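Local structure of phosphoserine phosphatase (Homo sapiens, 6HYY) at residues A[56-61]-A[106-111]; A[140-143]-A[148-151]. The protein hydrolyses L-phosphoserine to serine and phosphate and, as a haloacid dehalogenase-like hydrolase, probably works through a magnesium-assisted aspartate nucleophile. All blocks are in the same frame, centred on the assembly; numbering follows the deposited sequence.

Contact 1: residues A[56-61]-A[106-111]. With SER (serine), chain E.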
loop_
_atom_site.group_PDB
_atom_site.type_symbol
_atom_site.label_atom_id
_atom_site.label_comp_id
_atom_site.label_asym_id
_atom_site.label_seq_id
_atom_site.Cartn_x
_atom_site.Cartn_y
_atom_site.Cartn_z
ATOM N N ALA A 56 -5.945 16.751 -2.389
ATOM C CA ALA A 56 -6.143 17.800 -1.396
ATOM C C ALA A 56 -5.853 17.296 0.012
ATOM O O ALA A 56 -5.186 17.981 0.796
ATOM C CB ALA A 56 -7.568 18.340 -1.493
ATOM N N ALA A 57 -6.348 16.102 0.356
ATOM C CA ALA A 57 -6.105 15.559 1.691
ATOM C C ALA A 57 -4.622 15.303 1.928
ATOM O O ALA A 57 -4.130 15.472 3.050
ATOM C CB ALA A 57 -6.907 14.272 1.892
ATOM N N LEU A 58 -3.896 14.889 0.887
ATOM C CA LEU A 58 -2.459 14.688 1.013
ATOM C C LEU A 58 -1.737 16.016 1.218
ATOM O O LEU A 58 -0.861 16.130 2.086
ATOM C CB LEU A 58 -1.924 13.967 -0.229
ATOM C CG LEU A 58 -0.468 13.508 -0.142
ATOM C CD1 LEU A 58 -0.274 12.583 1.045
ATOM C CD2 LEU A 58 -0.025 12.840 -1.443
ATOM N N THR A 59 -2.076 17.022 0.410
ATOM C CA THR A 59 -1.446 18.334 0.542
ATOM C C THR A 59 -1.633 18.893 1.944
ATOM O O THR A 59 -0.682 19.389 2.562
ATOM C CB THR A 59 -2.029 19.295 -0.495
ATOM O OG1 THR A 59 -1.817 18.764 -1.807
ATOM C CG2 THR A 59 -1.361 20.660 -0.392
ATOM N N GLU A 60 -2.856 18.795 2.477
ATOM C CA GLU A 60 -3.147 19.379 3.784
ATOM C C GLU A 60 -2.405 18.666 4.907
ATOM O O GLU A 60 -1.952 19.312 5.858
ATOM C CB GLU A 60 -4.651 19.354 4.043
ATOM C CG GLU A 60 -5.450 20.183 3.067
ATOM C CD GLU A 60 -6.920 19.826 3.096
ATOM O OE1 GLU A 60 -7.726 20.546 2.468
ATOM O OE2 GLU A 60 -7.267 18.821 3.752
ATOM N N ARG A 61 -2.287 17.337 4.836
ATOM C CA ARG A 61 -1.554 16.627 5.878
ATOM C C ARG A 61 -0.074 16.970 5.824
ATOM O O ARG A 61 0.554 17.214 6.858
ATOM C CB ARG A 61 -1.759 15.116 5.742
ATOM C CG ARG A 61 -3.093 14.608 6.273
ATOM C CD ARG A 61 -3.307 13.128 5.949
ATOM N NE ARG A 61 -3.611 12.904 4.537
ATOM C CZ ARG A 61 -3.817 11.701 4.004
ATOM N NH1 ARG A 61 -3.747 10.618 4.768
ATOM N NH2 ARG A 61 -4.083 11.571 2.711
ATOM N N GLY A 106 -0.575 5.192 -1.329
ATOM C CA GLY A 106 -0.680 6.638 -1.228
ATOM C C GLY A 106 0.349 7.271 -0.310
ATOM O O GLY A 106 0.426 8.502 -0.233
ATOM N N GLY A 107 1.134 6.447 0.386
ATOM C CA GLY A 107 2.305 6.894 1.110
ATOM C C GLY A 107 3.466 7.185 0.182
ATOM O O GLY A 107 3.295 7.452 -1.008
ATOM N N PHE A 108 4.671 7.101 0.737
ATOM C CA PHE A 108 5.834 7.731 0.130
ATOM C C PHE A 108 6.903 6.721 -0.249
ATOM O O PHE A 108 7.211 5.803 0.519
ATOM C CB PHE A 108 6.381 8.783 1.089
ATOM C CG PHE A 108 5.319 9.715 1.560
ATOM C CD1 PHE A 108 4.656 10.527 0.652
ATOM C CD2 PHE A 108 4.934 9.741 2.892
ATOM C CE1 PHE A 108 3.647 11.360 1.070
ATOM C CE2 PHE A 108 3.925 10.574 3.313
ATOM C CZ PHE A 108 3.285 11.389 2.409
ATOM N N ARG A 109 7.476 6.920 -1.445
ATOM C CA ARG A 109 8.444 5.978 -2.002
ATOM C C ARG A 109 9.639 5.757 -1.075
ATOM O O ARG A 109 10.166 4.643 -1.000
ATOM C CB ARG A 109 8.909 6.467 -3.381
ATOM C CG ARG A 109 10.241 5.883 -3.854
ATOM C CD ARG A 109 10.475 6.075 -5.363
ATOM N NE ARG A 109 9.336 5.577 -6.107
ATOM C CZ ARG A 109 9.235 4.358 -6.638
ATOM N NH1 ARG A 109 10.222 3.478 -6.570
ATOM N NH2 ARG A 109 8.122 4.030 -7.254
ATOM N N SER A 110 10.087 6.801 -0.371
ATOM C CA SER A 110 11.191 6.632 0.571
ATOM C C SER A 110 10.909 5.484 1.533
ATOM O O SER A 110 11.710 4.549 1.665
ATOM C CB SER A 110 11.426 7.934 1.341
ATOM O OG SER A 110 10.221 8.421 1.883
ATOM N N ILE A 111 9.734 5.515 2.153
ATOM C CA ILE A 111 9.364 4.501 3.130
ATOM C C ILE A 111 8.988 3.193 2.437
ATOM O O ILE A 111 9.396 2.108 2.868
ATOM C CB ILE A 111 8.225 5.022 4.016
ATOM C CG1 ILE A 111 8.610 6.363 4.662
ATOM C CG2 ILE A 111 7.864 3.977 5.067
ATOM C CD1 ILE A 111 7.435 7.106 5.264
HETATM N N SER E . -1.833 5.242 2.258
HETATM C CA SER E . -1.795 4.230 1.210
HETATM C C SER E . -3.037 4.338 0.335
HETATM O O SER E . -3.705 3.330 0.128
HETATM C CB SER E . -1.725 2.837 1.796
HETATM O OG SER E . -1.025 1.918 0.990
HETATM O OXT SER E . -3.426 5.404 -0.153
#
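Leu-58 meets Phe-108 through one methyl group: CD1 sits 4.0 Å from ring atom CZ and 4.1 Å from CE1 of Phe-108, an oblique approach to the far end of the ring. The CA–CB bond of the leucine points toward 106-111, and CG anti to the backbone N (chi1 -171°) extends the chain so that CD1 does the touching; the two side chains run antiparallel as they pass. The same methyl lies 4.3 Å from Gly-106 O, a carbonyl whose hydrogen bond comes from Asn-129 ND2. Branched and aromatic hydrocarbon suits this buried place, where no hydrogen bond joins the two segments. Glycine suits position 106 because a beta carbon there would collide with the carboxylate of the bound serine; Gly-106 N is 3.0 Å from CA of that ligand.

The solvent side is different: Thr-59 is exposed and Glu-60 partly so, and neither meets 106-111. Arg-61, though buried, also stays clear of that segment. Its NE donates to Ala-57 O at 3.0 Å, nearly straight at 166°, from the face of the carbonyl opposite to that used by Arg-61 N, and its NH1 bonds to Thr-44. Around the apolar pair, Ile-27 of helix 26-33 touches both Leu-58 and Phe-108, Leu-30 adds to the ring, and Asn-129 of strand 126-133 packs on both side chains.

Contact 2: residues A[140-143]-A[148-151]; sequences AGFD and TAES
Phe-142 turns the edge of its ring to Ala-149, whose CB lies near the ring plane and 4.1 Å from CE2. The contact belongs to the haloacid dehalogenase-like fold, at strand 139-142, one of the two edge strands of its mixed sheet, where the chain leaves the strand and comes back as a short 3-10 turn. CG of Phe-142 stands between its backbone N and its carbonyl carbon (chi1 64°), and the ring plane is nearly perpendicular to the plane of CA, CB and CG (chi2 -88°), which leaves CE2 as the ring atom next to the methyl. A small residue fits here: the alanine CB points toward the strand, and a single methyl is enough to reach the ring rim. The rest of the ring packs on helix 54-65, on a surface of Leu-58 and Leu-62 with the side chains of Lys-55 and Thr-59, against which a large flat ring can spread.

Glycine suits position 141 because its backbone angles (phi 118°) would press a beta carbon against the preceding carbonyl oxygen. Asp-143 follows the strand, and both its carboxylate oxygens have partners in the connecting loop: OD1 bonds to Thr-145 and OD2 to Gln-146. Thr-148 O receives Asn-129 ND2, tying the returning segment to strand 126-133. Asp-143 touches the other segment through its backbone instead, with its carbonyl O 3.9 Å from Ala-149 CB.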
loop_
_atom_site.group_PDB
_atom_site.type_symbol
_atom_site.label_atom_id
_atom_site.label_comp_id
_atom_site.label_asym_id
_atom_site.label_seq_id
_atom_site.Cartn_x
_atom_site.Cartn_y
_atom_site.Cartn_z
ATOM N N ALA A 140 9.546 20.326 0.292
ATOM C CA ALA A 140 9.297 21.140 -0.890
ATOM C C ALA A 140 8.066 20.708 -1.680
ATOM O O ALA A 140 7.857 21.211 -2.787
ATOM C CB ALA A 140 10.523 21.117 -1.807
ATOM N N GLY A 141 7.250 19.788 -1.161
ATOM C CA GLY A 141 6.069 19.362 -1.899
ATOM C C GLY A 141 6.089 17.886 -2.262
ATOM O O GLY A 141 6.815 17.107 -1.645
ATOM N N PHE A 142 5.306 17.493 -3.272
ATOM C CA PHE A 142 5.316 16.105 -3.716
ATOM C C PHE A 142 4.995 16.049 -5.205
ATOM O O PHE A 142 4.468 17.006 -5.783
ATOM C CB PHE A 142 4.337 15.243 -2.891
ATOM C CG PHE A 142 2.904 15.637 -3.036
ATOM C CD1 PHE A 142 2.348 16.609 -2.214
ATOM C CD2 PHE A 142 2.099 15.045 -4.000
ATOM C CE1 PHE A 142 1.030 16.980 -2.356
ATOM C CE2 PHE A 142 0.772 15.409 -4.137
ATOM C CZ PHE A 142 0.236 16.379 -3.323
ATOM N N ASP A 143 5.341 14.926 -5.834
ATOM C CA ASP A 143 5.188 14.780 -7.284
ATOM C C ASP A 143 3.713 14.589 -7.611
ATOM O O ASP A 143 3.164 13.497 -7.452
ATOM C CB ASP A 143 6.022 13.612 -7.790
ATOM C CG ASP A 143 5.897 13.400 -9.298
ATOM O OD1 ASP A 143 5.254 14.224 -9.976
ATOM O OD2 ASP A 143 6.472 12.410 -9.797
ATOM N N THR A 148 -0.648 7.682 -7.901
ATOM C CA THR A 148 -1.033 7.565 -6.503
ATOM C C THR A 148 -1.271 8.924 -5.834
ATOM O O THR A 148 -1.637 8.952 -4.658
ATOM C CB THR A 148 0.028 6.762 -5.742
ATOM O OG1 THR A 148 1.328 7.291 -6.039
ATOM C CG2 THR A 148 -0.006 5.299 -6.208
ATOM N N ALA A 149 -1.105 10.044 -6.540
ATOM C CA ALA A 149 -1.410 11.346 -5.950
ATOM C C ALA A 149 -2.875 11.736 -6.100
ATOM O O ALA A 149 -3.307 12.712 -5.473
ATOM C CB ALA A 149 -0.528 12.437 -6.575
ATOM N N GLU A 150 -3.637 10.996 -6.904
ATOM C CA GLU A 150 -5.022 11.291 -7.242
ATOM C C GLU A 150 -5.952 10.229 -6.669
ATOM O O GLU A 150 -5.541 9.105 -6.374
ATOM C CB GLU A 150 -5.211 11.351 -8.766
ATOM C CG GLU A 150 -4.287 12.323 -9.497
ATOM C CD GLU A 150 -3.725 11.756 -10.801
ATOM O OE1 GLU A 150 -2.508 11.928 -11.044
ATOM O OE2 GLU A 150 -4.489 11.147 -11.587
ATOM N N SER A 151 -7.224 10.596 -6.517
ATOM C CA SER A 151 -8.249 9.602 -6.224
ATOM C C SER A 151 -8.338 8.596 -7.367
ATOM O O SER A 151 -8.166 8.946 -8.539
ATOM C CB SER A 151 -9.608 10.275 -6.006
ATOM O OG SER A 151 -9.711 10.800 -4.691
#

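In the fold
Contact 1 closes along the chain before contact 2 opens, yet their centres are about 6 Å apart, on the same side of the chain's centre. Helix 54-65 joins them: Leu-58 touches Phe-142 through CD2, 3.8 Å from CE2 of Phe-142, and Thr-59 OG1 packs 3.4 Å from Phe-142 CE1. Strand 126-133 is a second shared element, since Asn-129 ND2 bonds to the carbonyls of both Gly-106 and Thr-148. Through its two methyls Leu-58 packs the helix against both the loop after inner strand 100-105, which carries pocket residues Gly-106 and Gly-107, and edge strand 139-142. Contact 1 thus borders the serine site, whereas contact 2 lies farther out, with the side chain of Ala-149 about 10 Å from the ligand.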